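Local atomic coordinates of toxin 2A (Paenibacillus larvae, PDB entry 5URP), a protein that probably transfers the ADP-ribose group of NAD+ onto a target protein of the host, acting as a virulence factor of the bacterium. Residues S42-T47 with D89-K94; W36-Y41 with A176-P181. All coordinates share one frame; numbering follows the deposited sequence.

Contact 1 (S42-T47 with D89-K94)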
ATOM      1  N   SER A  42      -3.846  14.645 -12.490  1.00 37.00           N
ATOM      2  CA  SER A  42      -3.857  15.903 -13.225  1.00 39.81           C
ATOM      3  C   SER A  42      -4.085  17.077 -12.285  1.00 37.21           C
ATOM      4  O   SER A  42      -3.498  18.151 -12.461  1.00 39.42           O
ATOM      5  CB  SER A  42      -4.930  15.853 -14.310  1.00 47.97           C
ATOM      6  OG  SER A  42      -4.961  17.063 -15.032  1.00 68.40           O
ATOM      7  N   LYS A  43      -4.943  16.904 -11.290  1.00 38.42           N
ATOM      8  CA  LYS A  43      -5.194  18.013 -10.375  1.00 40.24           C
ATOM      9  C   LYS A  43      -4.042  18.163  -9.390  1.00 37.65           C
ATOM     10  O   LYS A  43      -3.602  19.278  -9.100  1.00 39.85           O
ATOM     11  CB  LYS A  43      -6.536  17.796  -9.664  1.00 38.74           C
ATOM     12  CG  LYS A  43      -7.711  17.794 -10.629  1.00 38.68           C
ATOM     13  CD  LYS A  43      -9.053  17.623  -9.932  1.00 44.46           C
ATOM     14  CE  LYS A  43     -10.205  17.731 -10.924  1.00 52.58           C
ATOM     15  NZ  LYS A  43     -11.544  17.593 -10.275  1.00 57.94           N
ATOM     16  N   TRP A  44      -3.502  17.044  -8.924  1.00 32.34           N
ATOM     17  CA  TRP A  44      -2.394  17.065  -7.980  1.00 34.08           C
ATOM     18  C   TRP A  44      -1.155  17.719  -8.575  1.00 36.04           C
ATOM     19  O   TRP A  44      -0.441  18.462  -7.886  1.00 32.68           O
ATOM     20  CB  TRP A  44      -2.098  15.629  -7.574  1.00 33.18           C
ATOM     21  CG  TRP A  44      -1.135  15.413  -6.477  1.00 25.88           C
ATOM     22  CD1 TRP A  44      -0.847  16.268  -5.434  1.00 27.46           C
ATOM     23  CD2 TRP A  44      -0.369  14.239  -6.258  1.00 25.15           C
ATOM     24  NE1 TRP A  44       0.055  15.674  -4.599  1.00 23.16           N
ATOM     25  CE2 TRP A  44       0.390  14.437  -5.091  1.00 22.81           C
ATOM     26  CE3 TRP A  44      -0.228  13.024  -6.953  1.00 25.40           C
ATOM     27  CZ2 TRP A  44       1.238  13.467  -4.585  1.00 21.84           C
ATOM     28  CZ3 TRP A  44       0.634  12.063  -6.461  1.00 24.97           C
ATOM     29  CH2 TRP A  44       1.378  12.292  -5.291  1.00 23.68           C
ATOM     30  N   LYS A  45      -0.876  17.453  -9.857  1.00 28.61           N
ATOM     31  CA  LYS A  45       0.426  17.834 -10.398  1.00 30.20           C
ATOM     32  C   LYS A  45       0.626  19.344 -10.408  1.00 31.95           C
ATOM     33  O   LYS A  45       1.759  19.814 -10.284  1.00 32.67           O
ATOM     34  CB  LYS A  45       0.637  17.266 -11.801  1.00 35.56           C
ATOM     35  CG  LYS A  45      -0.005  17.967 -12.955  1.00 52.59           C
ATOM     36  CD  LYS A  45       0.623  17.411 -14.221  1.00 78.42           C
ATOM     37  CE  LYS A  45       0.398  18.256 -15.438  1.00107.23           C
ATOM     38  NZ  LYS A  45       1.327  17.823 -16.511  1.00129.51           N
ATOM     39  N   SER A  46      -0.440  20.128 -10.569  1.00 33.57           N
ATOM     40  CA  SER A  46      -0.235  21.577 -10.580  1.00 35.21           C
ATOM     41  C   SER A  46       0.089  22.141  -9.207  1.00 33.34           C
ATOM     42  O   SER A  46       0.405  23.340  -9.110  1.00 34.85           O
ATOM     43  CB  SER A  46      -1.465  22.305 -11.111  1.00 37.77           C
ATOM     44  OG  SER A  46      -2.586  21.866 -10.386  1.00 39.48           O
ATOM     45  N   THR A  47      -0.039  21.348  -8.150  1.00 32.91           N
ATOM     46  CA  THR A  47       0.339  21.789  -6.812  1.00 32.54           C
ATOM     47  C   THR A  47       1.729  21.339  -6.415  1.00 30.91           C
ATOM     48  O   THR A  47       2.287  21.892  -5.463  1.00 30.21           O
ATOM     49  CB  THR A  47      -0.651  21.276  -5.757  1.00 27.89           C
ATOM     50  OG1 THR A  47      -0.450  19.887  -5.519  1.00 27.94           O
ATOM     51  CG2 THR A  47      -2.120  21.599  -6.185  1.00 29.24           C
ATOM     52  N   ASP A  89       6.199  13.744   2.359  1.00 26.80           N
ATOM     53  CA  ASP A  89       5.113  14.057   3.292  1.00 25.32           C
ATOM     54  C   ASP A  89       4.348  15.271   2.811  1.00 26.02           C
ATOM     55  O   ASP A  89       3.106  15.280   2.790  1.00 25.25           O
ATOM     56  CB  ASP A  89       5.669  14.344   4.685  1.00 27.52           C
ATOM     57  CG  ASP A  89       6.128  13.115   5.419  1.00 27.08           C
ATOM     58  OD1 ASP A  89       5.930  12.004   4.924  1.00 26.35           O
ATOM     59  OD2 ASP A  89       6.658  13.317   6.539  1.00 28.29           O
ATOM     60  N   LYS A  90       5.084  16.310   2.435  1.00 27.83           N
ATOM     61  CA  LYS A  90       4.492  17.566   1.999  1.00 27.67           C
ATOM     62  C   LYS A  90       3.729  17.390   0.701  1.00 28.35           C
ATOM     63  O   LYS A  90       2.709  18.052   0.490  1.00 27.92           O
ATOM     64  CB  LYS A  90       5.604  18.608   1.871  1.00 30.69           C
ATOM     65  CG  LYS A  90       5.237  20.001   1.410  1.00 43.65           C
ATOM     66  CD  LYS A  90       6.420  20.972   1.631  1.00 47.78           C
ATOM     67  CE  LYS A  90       7.698  20.616   0.840  1.00 48.88           C
ATOM     68  NZ  LYS A  90       7.746  21.163  -0.570  1.00 43.11           N
ATOM     69  N   ALA A  91       4.203  16.501  -0.185  1.00 23.71           N
ATOM     70  CA  ALA A  91       3.498  16.249  -1.428  1.00 24.15           C
ATOM     71  C   ALA A  91       2.176  15.524  -1.197  1.00 21.70           C
ATOM     72  O   ALA A  91       1.176  15.819  -1.864  1.00 22.18           O
ATOM     73  CB  ALA A  91       4.405  15.435  -2.376  1.00 24.99           C
ATOM     74  N   LEU A  92       2.140  14.546  -0.301  1.00 28.60           N
ATOM     75  CA  LEU A  92       0.926  13.746  -0.206  1.00 26.53           C
ATOM     76  C   LEU A  92      -0.238  14.489   0.444  1.00 25.51           C
ATOM     77  O   LEU A  92      -1.385  14.136   0.177  1.00 26.17           O
ATOM     78  CB  LEU A  92       1.212  12.461   0.545  1.00 25.73           C
ATOM     79  CG  LEU A  92       2.147  11.504  -0.205  1.00 23.63           C
ATOM     80  CD1 LEU A  92       2.538  10.323   0.685  1.00 25.36           C
ATOM     81  CD2 LEU A  92       1.572  10.944  -1.525  1.00 25.67           C
ATOM     82  N   ILE A  93       0.016  15.514   1.258  1.00 30.53           N
ATOM     83  CA  ILE A  93      -1.109  16.279   1.816  1.00 35.03           C
ATOM     84  C   ILE A  93      -1.696  17.266   0.823  1.00 31.59           C
ATOM     85  O   ILE A  93      -2.702  17.925   1.127  1.00 31.06           O
ATOM     86  CB  ILE A  93      -0.702  16.970   3.130  1.00 35.05           C
ATOM     87  CG1 ILE A  93       0.435  17.973   2.921  1.00 32.73           C
ATOM     88  CG2 ILE A  93      -0.341  15.885   4.135  1.00 37.14           C
ATOM     89  CD1 ILE A  93       0.805  18.746   4.179  1.00 35.44           C
ATOM     90  N   LYS A  94      -1.144  17.350  -0.377  1.00 23.96           N
ATOM     91  CA  LYS A  94      -1.672  18.202  -1.427  1.00 26.16           C
ATOM     92  C   LYS A  94      -2.755  17.530  -2.267  1.00 25.36           C
ATOM     93  O   LYS A  94      -3.181  18.104  -3.272  1.00 37.03           O
ATOM     94  CB  LYS A  94      -0.548  18.661  -2.346  1.00 27.60           C
ATOM     95  CG  LYS A  94       0.553  19.413  -1.625  1.00 28.12           C
ATOM     96  CD  LYS A  94       1.521  20.002  -2.615  1.00 31.40           C
ATOM     97  CE  LYS A  94       2.606  20.796  -1.920  1.00 31.90           C
ATOM     98  NZ  LYS A  94       3.546  21.433  -2.883  1.00 34.27           N
TER
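In the helical part of this ADP-ribosyltransferase fold, the C-terminal end of helix 30-45 meets the C-terminal end of helix 79-92, with W44 of the first touching A91 of the second and K94 in the loop that follows. The indole of W44 makes the buried half of the contact. Its CG stands anti to the backbone N (chi1 -172°), which sends the long ring across to the second helix. There NE1 gives its hydrogen to A91 O at 3.0 Å, with an N-H...O angle of 149°, and the oxygen lies at the ring edge, close to the indole plane. Because K94 N also donates to A91 O, from the opposite face of the carbonyl plane, this helix-end carbonyl is held by two bonds. Tryptophan fits here: a large, mostly apolar ring suits the buried site, while its one N-H meets a backbone acceptor. The benzo side of the ring packs on L92, whose CD2 lies 4.0 Å from W44 CZ2, and on A91, small enough to let the ring approach. I56 of helix 50-61 also touches both W44 and A91.

Toward the surface, T47 and K94 run past each other in opposite directions. Extended beyond CG, the lysine chain lays its methylenes along T47 OG1, with K94 CB 3.4 Å away, and its ammonium also forms a salt bridge with E52. T47 OG1 itself turns back to donate to W44 O, on a lone pair in the carbonyl plane, whereas K94 NZ reaches T47 O at 2.9 Å.

Contact 2 (W36-Y41 with A176-P181)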
ATOM      1  N   TRP A  36      -9.170   6.909 -14.383  1.00 37.52           N
ATOM      2  CA  TRP A  36      -9.595   7.526 -13.130  1.00 36.04           C
ATOM      3  C   TRP A  36      -8.408   8.120 -12.400  1.00 38.95           C
ATOM      4  O   TRP A  36      -8.461   9.266 -11.925  1.00 37.69           O
ATOM      5  CB  TRP A  36     -10.291   6.491 -12.253  1.00 35.54           C
ATOM      6  CG  TRP A  36     -10.748   6.997 -10.928  1.00 36.09           C
ATOM      7  CD1 TRP A  36     -11.999   7.472 -10.621  1.00 39.21           C
ATOM      8  CD2 TRP A  36      -9.984   7.074  -9.715  1.00 34.16           C
ATOM      9  NE1 TRP A  36     -12.057   7.832  -9.297  1.00 38.63           N
ATOM     10  CE2 TRP A  36     -10.839   7.611  -8.718  1.00 38.74           C
ATOM     11  CE3 TRP A  36      -8.667   6.752  -9.373  1.00 34.58           C
ATOM     12  CZ2 TRP A  36     -10.417   7.822  -7.409  1.00 37.49           C
ATOM     13  CZ3 TRP A  36      -8.247   6.973  -8.075  1.00 35.82           C
ATOM     14  CH2 TRP A  36      -9.120   7.488  -7.106  1.00 35.08           C
ATOM     15  N   GLY A  37      -7.319   7.355 -12.311  1.00 30.43           N
ATOM     16  CA  GLY A  37      -6.161   7.828 -11.574  1.00 30.37           C
ATOM     17  C   GLY A  37      -5.541   9.060 -12.200  1.00 32.47           C
ATOM     18  O   GLY A  37      -5.123   9.983 -11.496  1.00 30.87           O
ATOM     19  N   LYS A  38      -5.490   9.101 -13.529  1.00 35.82           N
ATOM     20  CA  LYS A  38      -4.908  10.254 -14.211  1.00 39.76           C
ATOM     21  C   LYS A  38      -5.682  11.540 -13.934  1.00 43.83           C
ATOM     22  O   LYS A  38      -5.088  12.618 -13.910  1.00 43.54           O
ATOM     23  CB  LYS A  38      -4.839  10.008 -15.706  1.00 41.14           C
ATOM     24  CG  LYS A  38      -3.763   9.036 -16.111  1.00 45.15           C
ATOM     25  CD  LYS A  38      -3.786   8.822 -17.601  1.00 52.97           C
ATOM     26  CE  LYS A  38      -2.745   7.820 -18.049  1.00 61.53           C
ATOM     27  NZ  LYS A  38      -2.957   7.405 -19.463  1.00 68.19           N
ATOM     28  N   LYS A  39      -6.997  11.450 -13.719  1.00 41.63           N
ATOM     29  CA  LYS A  39      -7.771  12.635 -13.348  1.00 40.63           C
ATOM     30  C   LYS A  39      -7.371  13.142 -11.972  1.00 39.58           C
ATOM     31  O   LYS A  39      -7.289  14.356 -11.752  1.00 38.17           O
ATOM     32  CB  LYS A  39      -9.262  12.314 -13.372  1.00 45.99           C
ATOM     33  CG  LYS A  39      -9.823  12.144 -14.761  1.00 56.98           C
ATOM     34  CD  LYS A  39     -11.290  11.817 -14.677  1.00 59.80           C
ATOM     35  CE  LYS A  39     -11.835  11.352 -16.005  1.00 63.42           C
ATOM     36  NZ  LYS A  39     -13.272  11.772 -16.122  1.00 59.73           N
ATOM     37  N   GLU A  40      -7.142  12.226 -11.032  1.00 38.60           N
ATOM     38  CA  GLU A  40      -6.633  12.613  -9.725  1.00 39.98           C
ATOM     39  C   GLU A  40      -5.225  13.202  -9.844  1.00 38.76           C
ATOM     40  O   GLU A  40      -4.932  14.238  -9.230  1.00 35.75           O
ATOM     41  CB  GLU A  40      -6.684  11.400  -8.776  1.00 34.25           C
ATOM     42  CG  GLU A  40      -8.145  10.948  -8.397  1.00 34.45           C
ATOM     43  CD  GLU A  40      -8.725  11.627  -7.118  1.00 43.64           C
ATOM     44  OE1 GLU A  40      -7.936  12.085  -6.269  1.00 29.70           O
ATOM     45  OE2 GLU A  40      -9.973  11.663  -6.947  1.00 39.44           O
ATOM     46  N   TYR A  41      -4.353  12.583 -10.665  1.00 29.41           N
ATOM     47  CA  TYR A  41      -2.986  13.094 -10.809  1.00 33.59           C
ATOM     48  C   TYR A  41      -2.986  14.459 -11.486  1.00 35.18           C
ATOM     49  O   TYR A  41      -2.202  15.340 -11.115  1.00 32.56           O
ATOM     50  CB  TYR A  41      -2.073  12.128 -11.601  1.00 31.29           C
ATOM     51  CG  TYR A  41      -0.665  12.696 -11.755  1.00 30.80           C
ATOM     52  CD1 TYR A  41       0.205  12.715 -10.684  1.00 29.94           C
ATOM     53  CD2 TYR A  41      -0.237  13.289 -12.942  1.00 33.21           C
ATOM     54  CE1 TYR A  41       1.456  13.284 -10.770  1.00 30.40           C
ATOM     55  CE2 TYR A  41       1.050  13.852 -13.050  1.00 33.97           C
ATOM     56  CZ  TYR A  41       1.876  13.858 -11.942  1.00 36.33           C
ATOM     57  OH  TYR A  41       3.136  14.429 -11.972  1.00 37.84           O
ATOM     58  N   ALA A 176      -4.224  10.338  -0.604  1.00 22.50           N
ATOM     59  CA  ALA A 176      -3.620   9.258  -1.380  1.00 21.24           C
ATOM     60  C   ALA A 176      -3.340   9.829  -2.750  1.00 22.77           C
ATOM     61  O   ALA A 176      -4.178  10.547  -3.297  1.00 25.28           O
ATOM     62  CB  ALA A 176      -4.553   8.052  -1.456  1.00 25.03           C
ATOM     63  N   GLY A 177      -2.159   9.527  -3.295  1.00 20.82           N
ATOM     64  CA  GLY A 177      -1.719  10.148  -4.523  1.00 21.05           C
ATOM     65  C   GLY A 177      -1.505   9.118  -5.597  1.00 23.52           C
ATOM     66  O   GLY A 177      -0.835   8.112  -5.347  1.00 22.57           O
ATOM     67  N   TYR A 178      -2.025   9.381  -6.787  1.00 21.76           N
ATOM     68  CA  TYR A 178      -1.838   8.479  -7.920  1.00 23.56           C
ATOM     69  C   TYR A 178      -0.513   8.857  -8.564  1.00 23.07           C
ATOM     70  O   TYR A 178      -0.420   9.899  -9.210  1.00 22.79           O
ATOM     71  CB  TYR A 178      -2.982   8.616  -8.910  1.00 22.35           C
ATOM     72  CG  TYR A 178      -2.860   7.678 -10.075  1.00 23.09           C
ATOM     73  CD1 TYR A 178      -3.006   6.309  -9.892  1.00 22.33           C
ATOM     74  CD2 TYR A 178      -2.599   8.150 -11.349  1.00 22.35           C
ATOM     75  CE1 TYR A 178      -2.903   5.414 -10.974  1.00 22.92           C
ATOM     76  CE2 TYR A 178      -2.484   7.259 -12.446  1.00 22.43           C
ATOM     77  CZ  TYR A 178      -2.647   5.903 -12.234  1.00 21.97           C
ATOM     78  OH  TYR A 178      -2.551   5.050 -13.315  1.00 24.67           O
ATOM     79  N   VAL A 179       0.513   8.011  -8.397  1.00 19.69           N
ATOM     80  CA  VAL A 179       1.858   8.384  -8.806  1.00 20.05           C
ATOM     81  C   VAL A 179       2.307   7.723 -10.111  1.00 19.97           C
ATOM     82  O   VAL A 179       3.416   8.010 -10.555  1.00 21.89           O
ATOM     83  CB  VAL A 179       2.890   8.098  -7.689  1.00 19.83           C
ATOM     84  CG1 VAL A 179       2.569   8.900  -6.400  1.00 20.08           C
ATOM     85  CG2 VAL A 179       2.995   6.612  -7.382  1.00 20.20           C
ATOM     86  N   ASP A 180       1.476   6.901 -10.748  1.00 22.87           N
ATOM     87  CA  ASP A 180       1.915   6.186 -11.950  1.00 21.85           C
ATOM     88  C   ASP A 180       2.490   7.091 -13.033  1.00 23.55           C
ATOM     89  O   ASP A 180       3.442   6.672 -13.713  1.00 23.85           O
ATOM     90  CB  ASP A 180       0.734   5.381 -12.514  1.00 22.51           C
ATOM     91  CG  ASP A 180       1.173   4.374 -13.569  1.00 21.33           C
ATOM     92  OD1 ASP A 180       1.651   3.297 -13.164  1.00 21.83           O
ATOM     93  OD2 ASP A 180       1.022   4.679 -14.776  1.00 23.92           O
ATOM     94  N   PRO A 181       1.968   8.299 -13.273  1.00 23.42           N
ATOM     95  CA  PRO A 181       2.520   9.109 -14.364  1.00 26.69           C
ATOM     96  C   PRO A 181       3.947   9.577 -14.138  1.00 27.72           C
ATOM     97  O   PRO A 181       4.602   9.967 -15.118  1.00 27.69           O
ATOM     98  CB  PRO A 181       1.539  10.285 -14.456  1.00 27.58           C
ATOM     99  CG  PRO A 181       0.250   9.744 -13.888  1.00 26.88           C
ATOM    100  CD  PRO A 181       0.701   8.860 -12.755  1.00 26.78           C
TER
HETATM  101  O   HOH W   1      -5.547  12.113  -5.200  1.00 32.17           O
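G37 on helix 30-45 presses its CA onto one face of the ring of Y178, a residue of the edge strand 177-178 in a small three-stranded antiparallel sheet, and this is the tight part of the contact. G37 CA sits over the ring centre, 3.6 Å from the centroid of Y178 and 12° off the ring normal, a CH-pi contact. Having no side chain, glycine brings the helix backbone right down onto the aromatic face. G37 O comes within 3.1 Å of Y178 CD2, but that carbonyl is already bonded to Y41 N in the helix. The opposite face of the Y178 ring is covered by D180 N, leaving the phenol sandwiched between helix and loop.

Y41, one turn farther along the helix, reaches the chain beyond the strand. A chi1 of 179° swings its ring away from its own backbone N and out to P181; P181 CB packs over one face, 4.1 Å from the ring centroid, a second CH-pi contact. Proline offers a rigid apolar surface to this ring. Y41 CD1 also approaches Y178 O to 3.2 Å.

The outer side is looser. K38 grazes the Y178 ring with its aliphatic part, CG being 4.3 Å from CE2. At the other end E40 is joined through a water to A176, just before the strand; the water donates to E40 OE1 at 2.6 Å and to A176 O at 2.8 Å, and the second carboxylate oxygen accepts from K98 N. No direct hydrogen bond links the two segments, and Y178 O, buried here, has no hydrogen-bond partner in the model. Cohesion therefore rests on aromatic faces and close fit, with polar bridging left to one water.

Both contacts use helix 30-45: contact 2 takes its middle turns, contact 1 its C-terminal end, and their centres lie about 10 Å apart on the same side of the molecule. They meet at the ring of W44, whose CZ3 is 3.6 Å from G177 CA and 3.7 Å from V179 CG1. The indole that bonds to helix 79-92 in contact 1 thus also packs on the strand segment of contact 2. In this way one helix joins the helical region to the small sheet of 149-152, 190-193 and 177-178. V179 and W44 share I56 of helix 50-61 as a neighbour, so this helix borders both contacts.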